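Local coordinates for acyl-CoA hydrolase (Bacillus cereus, PDB 1Y7U), which probably hydrolyses the thioester bond of long-chain fatty acyl-CoAs, releasing coenzyme A and the free fatty acid, at residues A[62-67]-A[118-123]; A[35-40]-A[74-79]. All blocks are in the same frame, centred on the assembly; numbering follows the deposited sequence.

Contact 1: residues A[62-67]-A[118-123]. With COA (coenzyme A), chain F.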
loop_
_atom_site.group_PDB
_atom_site.type_symbol
_atom_site.label_atom_id
_atom_site.label_comp_id
_atom_site.label_asym_id
_atom_site.label_seq_id
_atom_site.Cartn_x
_atom_site.Cartn_y
_atom_site.Cartn_z
ATOM N N CYS A 62 3.397 23.673 0.869
ATOM C CA CYS A 62 4.362 23.629 1.957
ATOM C C CYS A 62 5.286 22.428 2.005
ATOM O O CYS A 62 5.050 21.403 1.375
ATOM C CB CYS A 62 3.638 23.763 3.285
ATOM S SG CYS A 62 2.812 25.348 3.430
ATOM N N VAL A 63 6.345 22.588 2.784
ATOM C CA VAL A 63 7.378 21.576 2.971
ATOM C C VAL A 63 7.628 21.443 4.477
ATOM O O VAL A 63 7.545 22.422 5.215
ATOM C CB VAL A 63 8.668 22.030 2.269
ATOM C CG1 VAL A 63 9.813 22.045 3.248
ATOM C CG2 VAL A 63 8.959 21.142 1.091
ATOM N N THR A 64 7.943 20.247 4.946
ATOM C CA THR A 64 8.168 20.088 6.376
ATOM C C THR A 64 9.618 20.345 6.757
ATOM O O THR A 64 10.529 19.681 6.271
ATOM C CB THR A 64 7.671 18.687 6.888
ATOM O OG1 THR A 64 8.426 18.296 8.039
ATOM C CG2 THR A 64 7.771 17.640 5.815
ATOM N N ALA A 65 9.812 21.339 7.622
ATOM C CA ALA A 65 11.140 21.742 8.077
ATOM C C ALA A 65 11.645 20.969 9.284
ATOM O O ALA A 65 12.831 20.654 9.374
ATOM C CB ALA A 65 11.152 23.234 8.388
ATOM N N SER A 66 10.761 20.662 10.221
ATOM C CA SER A 66 11.214 19.936 11.389
ATOM C C SER A 66 10.108 19.254 12.169
ATOM O O SER A 66 8.924 19.558 12.008
ATOM C CB SER A 66 11.972 20.882 12.325
ATOM O OG SER A 66 11.103 21.855 12.892
HETATM N N MSE A 67 10.520 18.329 13.022
HETATM C CA MSE A 67 9.615 17.598 13.891
HETATM C C MSE A 67 10.141 17.825 15.301
HETATM O O MSE A 67 11.339 17.655 15.554
HETATM C CB MSE A 67 9.664 16.100 13.578
HETATM C CG MSE A 67 8.373 15.513 13.037
HETATM SE SE MSE A 67 6.935 15.338 14.320
HETATM C CE MSE A 67 5.707 14.327 13.227
ATOM N N SER A 118 2.850 16.898 19.507
ATOM C CA SER A 118 4.090 17.457 19.001
ATOM C C SER A 118 3.816 18.685 18.150
ATOM O O SER A 118 2.667 19.065 17.935
ATOM C CB SER A 118 4.844 16.408 18.179
ATOM O OG SER A 118 6.168 16.835 17.905
ATOM N N PHE A 119 4.883 19.317 17.689
ATOM C CA PHE A 119 4.762 20.483 16.839
ATOM C C PHE A 119 5.575 20.183 15.608
ATOM O O PHE A 119 6.707 19.711 15.705
ATOM C CB PHE A 119 5.320 21.728 17.523
ATOM C CG PHE A 119 4.580 22.117 18.764
ATOM C CD1 PHE A 119 4.778 21.420 19.953
ATOM C CD2 PHE A 119 3.680 23.180 18.748
ATOM C CE1 PHE A 119 4.084 21.779 21.117
ATOM C CE2 PHE A 119 2.987 23.542 19.894
ATOM C CZ PHE A 119 3.187 22.845 21.080
ATOM N N VAL A 120 4.993 20.426 14.446
ATOM C CA VAL A 120 5.704 20.176 13.209
ATOM C C VAL A 120 5.848 21.537 12.556
ATOM O O VAL A 120 4.891 22.306 12.494
ATOM C CB VAL A 120 4.919 19.229 12.287
ATOM C CG1 VAL A 120 5.832 18.726 11.173
ATOM C CG2 VAL A 120 4.359 18.063 13.086
ATOM N N THR A 121 7.048 21.849 12.091
ATOM C CA THR A 121 7.281 23.136 11.466
ATOM C C THR A 121 7.273 23.008 9.950
ATOM O O THR A 121 7.953 22.143 9.395
ATOM C CB THR A 121 8.640 23.724 11.920
ATOM O OG1 THR A 121 8.671 23.797 13.350
ATOM C CG2 THR A 121 8.843 25.117 11.343
ATOM N N PHE A 122 6.498 23.868 9.292
ATOM C CA PHE A 122 6.412 23.874 7.835
ATOM C C PHE A 122 6.824 25.231 7.265
ATOM O O PHE A 122 6.643 26.265 7.907
ATOM C CB PHE A 122 4.984 23.552 7.373
ATOM C CG PHE A 122 4.599 22.102 7.522
ATOM C CD1 PHE A 122 4.100 21.620 8.728
ATOM C CD2 PHE A 122 4.757 21.216 6.461
ATOM C CE1 PHE A 122 3.765 20.277 8.875
ATOM C CE2 PHE A 122 4.427 19.878 6.596
ATOM C CZ PHE A 122 3.930 19.405 7.805
ATOM N N VAL A 123 7.386 25.225 6.060
ATOM C CA VAL A 123 7.798 26.459 5.397
ATOM C C VAL A 123 7.107 26.552 4.045
ATOM O O VAL A 123 7.222 25.646 3.214
ATOM C CB VAL A 123 9.321 26.507 5.146
ATOM C CG1 VAL A 123 9.669 27.726 4.293
ATOM C CG2 VAL A 123 10.065 26.555 6.465
HETATM N N1A COA F . 13.389 24.054 12.017
HETATM C C2A COA F . 12.377 24.943 12.129
HETATM N N3A COA F . 12.278 25.976 11.250
HETATM C C4A COA F . 13.165 26.117 10.287
HETATM C C5A COA F . 14.155 25.212 10.142
HETATM C C6A COA F . 14.288 24.151 11.013
HETATM N N6A COA F . 15.032 23.079 10.747
HETATM N N7A COA F . 14.865 25.599 9.116
HETATM C C8A COA F . 14.339 26.681 8.600
HETATM N N9A COA F . 13.295 27.038 9.324
HETATM C C1B COA F . 12.409 28.157 8.985
HETATM C C2B COA F . 12.612 29.413 9.793
HETATM O O2B COA F . 11.678 29.381 10.835
HETATM C C3B COA F . 12.311 30.560 8.855
HETATM O O3B COA F . 11.128 31.044 9.345
HETATM P P3B COA F . 10.526 32.439 9.306
HETATM O O7A COA F . 9.185 32.259 9.603
HETATM O O8A COA F . 10.578 33.204 8.144
HETATM O O9A COA F . 11.013 33.199 10.350
HETATM C C4B COA F . 12.054 29.838 7.564
HETATM O O4B COA F . 12.697 28.622 7.709
HETATM C C5B COA F . 12.626 30.486 6.347
HETATM O O5B COA F . 13.884 29.925 6.086
HETATM P P1A COA F . 14.993 30.603 5.164
HETATM O O1A COA F . 16.212 30.920 5.912
HETATM O O2A COA F . 14.500 31.844 4.573
HETATM O O3A COA F . 15.440 29.552 4.066
HETATM P P2A COA F . 15.812 28.017 4.217
HETATM O O4A COA F . 16.679 27.718 5.364
HETATM O O5A COA F . 16.483 27.672 2.989
HETATM O O6A COA F . 14.453 27.209 4.322
HETATM C CBP COA F . 14.707 24.765 4.463
HETATM C CCP COA F . 14.138 25.970 3.724
HETATM C CDP COA F . 15.997 25.062 5.182
HETATM C CEP COA F . 13.717 24.293 5.495
HETATM C CAP COA F . 15.214 23.757 3.432
HETATM O OAP COA F . 16.617 23.658 3.470
HETATM C C9P COA F . 14.457 22.582 2.910
HETATM O O9P COA F . 13.853 22.675 1.675
HETATM N N8P COA F . 14.384 21.505 3.624
HETATM C C7P COA F . 13.223 20.678 3.622
HETATM C C6P COA F . 12.553 20.460 2.280
HETATM C C5P COA F . 11.816 19.163 2.192
HETATM O O5P COA F . 11.627 18.619 1.084
HETATM N N4P COA F . 11.404 18.657 3.324
HETATM C C3P COA F . 11.184 17.265 3.461
HETATM C C2P COA F . 12.507 16.580 3.628
HETATM S S1P COA F . 12.906 15.604 2.221
HETATM O O HOH W 1 9.407 21.633 15.007
#
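Ala65 and Ser66 both face Thr121, a classic beta bulge in the antiparallel pairing of strands 61-71 and 112-125 of the hotdog-fold sheet, where coenzyme A binds. The evidence is the register: Thr64 pairs with Phe122, yet Ser66 pairs with Thr121. Thr121 O consequently accepts two backbone bonds, from Ala65 N at 2.7 Å and from Ser66 N, both reaching it from the same face of its carbonyl plane. Regular pairing resumes on both sides, with Val123 N bonded to Val63 O (2.9 Å, 161° at the hydrogen) and Thr121 N bonded to Ser66 O.

On one face of the sheet the Phe122 ring lies obliquely against Thr64, its CE2 3.5 Å from Thr64 CB, and further along Met67 SE, a selenomethionine atom, meets Val120 CG2. This face is turned to helix 39-58, which supplies Asp47 and Ser51 beside the ring. The other face receives the ligand. Ser66 OG, set between its own backbone N and carbonyl carbon (chi1 67°), and Thr121 OG1 share a water, at 2.7 Å from Ser66 OG. Thr121 CG2 approaches adenine N3A (3.5 Å), Val63 CG1 packs on C6P of the pantetheine arm, and N4P of that arm donates to Thr64 O at 3.2 Å.

Two neighbouring N-H groups thus converge on one carbonyl, while Thr64 O accepts from the ligand amide. The bulge therefore coincides with the place where the backbone of strand 61-71, with the side chains of Ser66 and of Thr121 on the neighbouring strand, meets the adenine and the pantetheine arm of coenzyme A.

Contact 2: residues A[35-40]-A[74-79]. With COA (coenzyme A), chain J; SO4 (sulfate ion), chain E.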
loop_
_atom_site.group_PDB
_atom_site.type_symbol
_atom_site.label_atom_id
_atom_site.label_comp_id
_atom_site.label_asym_id
_atom_site.label_seq_id
_atom_site.Cartn_x
_atom_site.Cartn_y
_atom_site.Cartn_z
ATOM N N ASN A 35 1.736 -5.918 19.665
ATOM C CA ASN A 35 0.406 -5.387 19.403
ATOM C C ASN A 35 0.319 -3.914 19.782
ATOM O O ASN A 35 -0.496 -3.509 20.605
ATOM C CB ASN A 35 -0.667 -6.180 20.153
ATOM C CG ASN A 35 -2.059 -5.598 19.965
ATOM O OD1 ASN A 35 -2.493 -5.341 18.839
ATOM N ND2 ASN A 35 -2.767 -5.389 21.069
ATOM N N THR A 36 1.197 -3.121 19.192
ATOM C CA THR A 36 1.201 -1.687 19.405
ATOM C C THR A 36 1.768 -1.128 18.109
ATOM O O THR A 36 2.581 -1.777 17.450
ATOM C CB THR A 36 2.076 -1.263 20.607
ATOM O OG1 THR A 36 1.997 0.161 20.773
ATOM C CG2 THR A 36 3.519 -1.654 20.386
ATOM N N LEU A 37 1.309 0.058 17.730
ATOM C CA LEU A 37 1.761 0.687 16.504
ATOM C C LEU A 37 3.254 0.947 16.502
ATOM O O LEU A 37 3.870 1.105 17.559
ATOM C CB LEU A 37 1.056 2.023 16.310
ATOM C CG LEU A 37 -0.395 2.104 15.847
ATOM C CD1 LEU A 37 -0.830 3.559 15.940
ATOM C CD2 LEU A 37 -0.530 1.594 14.412
ATOM N N PHE A 38 3.833 0.973 15.305
ATOM C CA PHE A 38 5.234 1.300 15.169
ATOM C C PHE A 38 5.217 2.813 15.379
ATOM O O PHE A 38 4.267 3.484 14.974
ATOM C CB PHE A 38 5.734 1.001 13.765
ATOM C CG PHE A 38 5.907 -0.453 13.480
ATOM C CD1 PHE A 38 4.962 -1.152 12.736
ATOM C CD2 PHE A 38 7.034 -1.129 13.933
ATOM C CE1 PHE A 38 5.139 -2.500 12.444
ATOM C CE2 PHE A 38 7.214 -2.479 13.644
ATOM C CZ PHE A 38 6.265 -3.163 12.896
ATOM N N GLY A 39 6.242 3.354 16.019
ATOM C CA GLY A 39 6.265 4.786 16.236
ATOM C C GLY A 39 6.166 5.507 14.910
ATOM O O GLY A 39 5.510 6.542 14.798
ATOM N N GLY A 40 6.812 4.946 13.896
ATOM C CA GLY A 40 6.790 5.555 12.581
ATOM C C GLY A 40 5.393 5.820 12.047
ATOM O O GLY A 40 5.117 6.893 11.511
ATOM N N HIS A 74 1.459 6.413 25.693
ATOM C CA HIS A 74 0.790 5.131 25.891
ATOM C C HIS A 74 0.820 4.381 24.590
ATOM O O HIS A 74 1.062 4.961 23.533
ATOM C CB HIS A 74 -0.674 5.300 26.300
ATOM C CG HIS A 74 -0.863 6.039 27.584
ATOM N ND1 HIS A 74 -1.063 7.401 27.636
ATOM C CD2 HIS A 74 -0.856 5.611 28.867
ATOM C CE1 HIS A 74 -1.171 7.782 28.895
ATOM N NE2 HIS A 74 -1.049 6.715 29.662
ATOM N N PRO A 75 0.583 3.071 24.640
ATOM C CA PRO A 75 0.592 2.294 23.407
ATOM C C PRO A 75 -0.764 2.420 22.736
ATOM O O PRO A 75 -1.754 2.730 23.390
ATOM C CB PRO A 75 0.844 0.880 23.909
ATOM C CG PRO A 75 0.068 0.866 25.179
ATOM C CD PRO A 75 0.477 2.183 25.810
ATOM N N VAL A 76 -0.793 2.198 21.429
ATOM C CA VAL A 76 -2.024 2.227 20.660
ATOM C C VAL A 76 -2.112 0.820 20.095
ATOM O O VAL A 76 -1.305 0.433 19.252
ATOM C CB VAL A 76 -1.936 3.221 19.524
ATOM C CG1 VAL A 76 -3.242 3.228 18.738
ATOM C CG2 VAL A 76 -1.616 4.594 20.081
ATOM N N ARG A 77 -3.083 0.052 20.569
ATOM C CA ARG A 77 -3.236 -1.334 20.142
ATOM C C ARG A 77 -4.321 -1.556 19.096
ATOM O O ARG A 77 -4.971 -0.614 18.660
ATOM C CB ARG A 77 -3.494 -2.205 21.374
ATOM C CG ARG A 77 -2.412 -2.031 22.419
ATOM C CD ARG A 77 -2.766 -2.656 23.758
ATOM N NE ARG A 77 -1.730 -2.420 24.764
ATOM C CZ ARG A 77 -0.469 -2.841 24.664
ATOM N NH1 ARG A 77 -0.067 -3.530 23.601
ATOM N NH2 ARG A 77 0.396 -2.569 25.628
ATOM N N SER A 78 -4.494 -2.811 18.692
ATOM C CA SER A 78 -5.489 -3.180 17.693
ATOM C C SER A 78 -6.902 -2.940 18.213
ATOM O O SER A 78 -7.821 -2.688 17.447
ATOM C CB SER A 78 -5.332 -4.651 17.331
ATOM O OG SER A 78 -5.592 -5.461 18.465
ATOM N N SER A 79 -7.070 -3.039 19.524
ATOM C CA SER A 79 -8.368 -2.828 20.154
ATOM C C SER A 79 -8.681 -1.347 20.188
ATOM O O SER A 79 -9.766 -0.936 20.597
ATOM C CB SER A 79 -8.351 -3.370 21.583
ATOM O OG SER A 79 -7.172 -2.966 22.266
HETATM N N1A COA J . 11.669 8.044 26.376
HETATM C C2A COA J . 12.753 7.306 26.478
HETATM N N3A COA J . 12.744 6.348 27.375
HETATM C C4A COA J . 11.735 6.143 28.149
HETATM C C5A COA J . 10.665 6.855 28.027
HETATM C C6A COA J . 10.630 7.816 27.140
HETATM N N6A COA J . 9.591 8.559 26.979
HETATM N N7A COA J . 9.815 6.439 28.862
HETATM C C8A COA J . 10.352 5.445 29.473
HETATM N N9A COA J . 11.568 5.238 29.059
HETATM C C1B COA J . 12.584 4.293 29.533
HETATM C C2B COA J . 13.001 4.511 30.910
HETATM O O2B COA J . 14.088 5.325 30.851
HETATM C C3B COA J . 13.539 3.211 31.275
HETATM O O3B COA J . 14.794 3.141 30.728
HETATM P P3B COA J . 15.938 2.363 31.367
HETATM O O7A COA J . 16.953 2.096 30.491
HETATM O O8A COA J . 15.472 1.202 31.949
HETATM O O9A COA J . 16.625 3.136 32.279
HETATM C C4B COA J . 12.535 2.321 30.682
HETATM O O4B COA J . 12.130 3.002 29.589
HETATM C C5B COA J . 11.269 2.482 31.441
HETATM O O5B COA J . 11.149 1.778 32.596
HETATM P P1A COA J . 9.772 1.790 33.107
HETATM O O1A COA J . 9.573 2.991 33.801
HETATM O O2A COA J . 9.624 0.590 33.826
HETATM O O3A COA J . 8.882 1.832 31.878
HETATM P P2A COA J . 7.486 2.467 31.893
HETATM O O4A COA J . 7.361 3.809 32.386
HETATM O O5A COA J . 6.374 1.586 32.022
HETATM O O6A COA J . 7.456 2.953 30.479
HETATM C CBP COA J . 7.200 2.349 28.152
HETATM C CCP COA J . 7.727 2.024 29.514
HETATM C CDP COA J . 8.174 3.149 27.392
HETATM C CEP COA J . 7.152 1.011 27.581
HETATM C CAP COA J . 5.834 2.969 28.013
HETATM O OAP COA J . 6.003 4.321 27.972
HETATM C C9P COA J . 5.130 2.631 26.764
HETATM O O9P COA J . 4.645 1.386 26.514
HETATM N N8P COA J . 5.022 3.560 25.909
HETATM C C7P COA J . 4.438 3.317 24.668
HETATM C C6P COA J . 5.374 2.951 23.562
HETATM C C5P COA J . 4.629 2.372 22.443
HETATM O O5P COA J . 4.340 1.254 22.438
HETATM N N4P COA J . 4.258 3.127 21.515
HETATM C C3P COA J . 4.633 3.017 20.176
HETATM C C2P COA J . 3.680 3.890 19.437
HETATM S S1P COA J . 2.115 3.985 20.232
HETATM S S SO4 E . -1.810 -0.589 28.485
HETATM O O1 SO4 E . -2.643 -0.906 27.276
HETATM O O2 SO4 E . -2.608 -0.868 29.722
HETATM O O3 SO4 E . -0.569 -1.433 28.429
HETATM O O4 SO4 E . -1.415 0.860 28.534
#
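Leu37 N donates to Val76 O at 3.0 Å, a backbone bond that joins the two segments just before helix 39-58; the closest CA atoms across them are Thr36 CA and Arg77 CA, 4.5 Å apart.

Asn35 provides the polar grip. Its CG is anti to the backbone N (chi1 177°), which carries the amide across the Arg77 side chain at about a right angle. There OD1 accepts from both Ser78 N (3.2 Å) and Ser78 OG (3.1 Å), the two donors arriving from opposite faces of its plane, while ND2 lies against Arg77 CB. Arg77 NH1 makes a weak bond to Asn35 O. The other side of this guanidinium reaches a sulfate ion, probably from the crystallisation liquor: NE donates to O1 almost straight (176°) and NH2 to O3. Arg113 also binds that ion.

Apolar contact comes from Leu37 CD1, 3.7 Å from Val76 CG1. Pro75 CB meets Thr36 OG1 at 3.4 Å and also lies over one guanidinium face, offset toward its rim. Thr36 OG1 in turn donates to O5P of coenzyme A (3.1 Å), and Val76 CG2 lies 3.8 Å from the thiol sulfur S1P.

The second subunit also hydrogen-bonds this coenzyme A, through Ser66 and Arg158 of that chain among others. Such a pocket between subunits, receiving the pantetheine end beside the start of the central helix, is typical of hotdog thioesterases.

In the fold
Along the chain the segments alternate: 35-40 runs into the start of helix 39-58, then 62-67 lies on the following strand 61-71, residues 74-79 lie in the loop after it, and 118-123 returns on strand 112-125. Contact 1 is buried, about 7 Å from the chain centre, whereas contact 2 lies about 18 Å from it; their centres are 24 Å apart and their nearest atoms about 8 Å, without touching. Each meets a different coenzyme A. The second subunit reaches both, and Thr36 of one chain packs on Val63 of the other. One chain therefore contributes contact 1 to one site and contact 2 to another, evidence that the coenzyme A sites are built across the subunit interface.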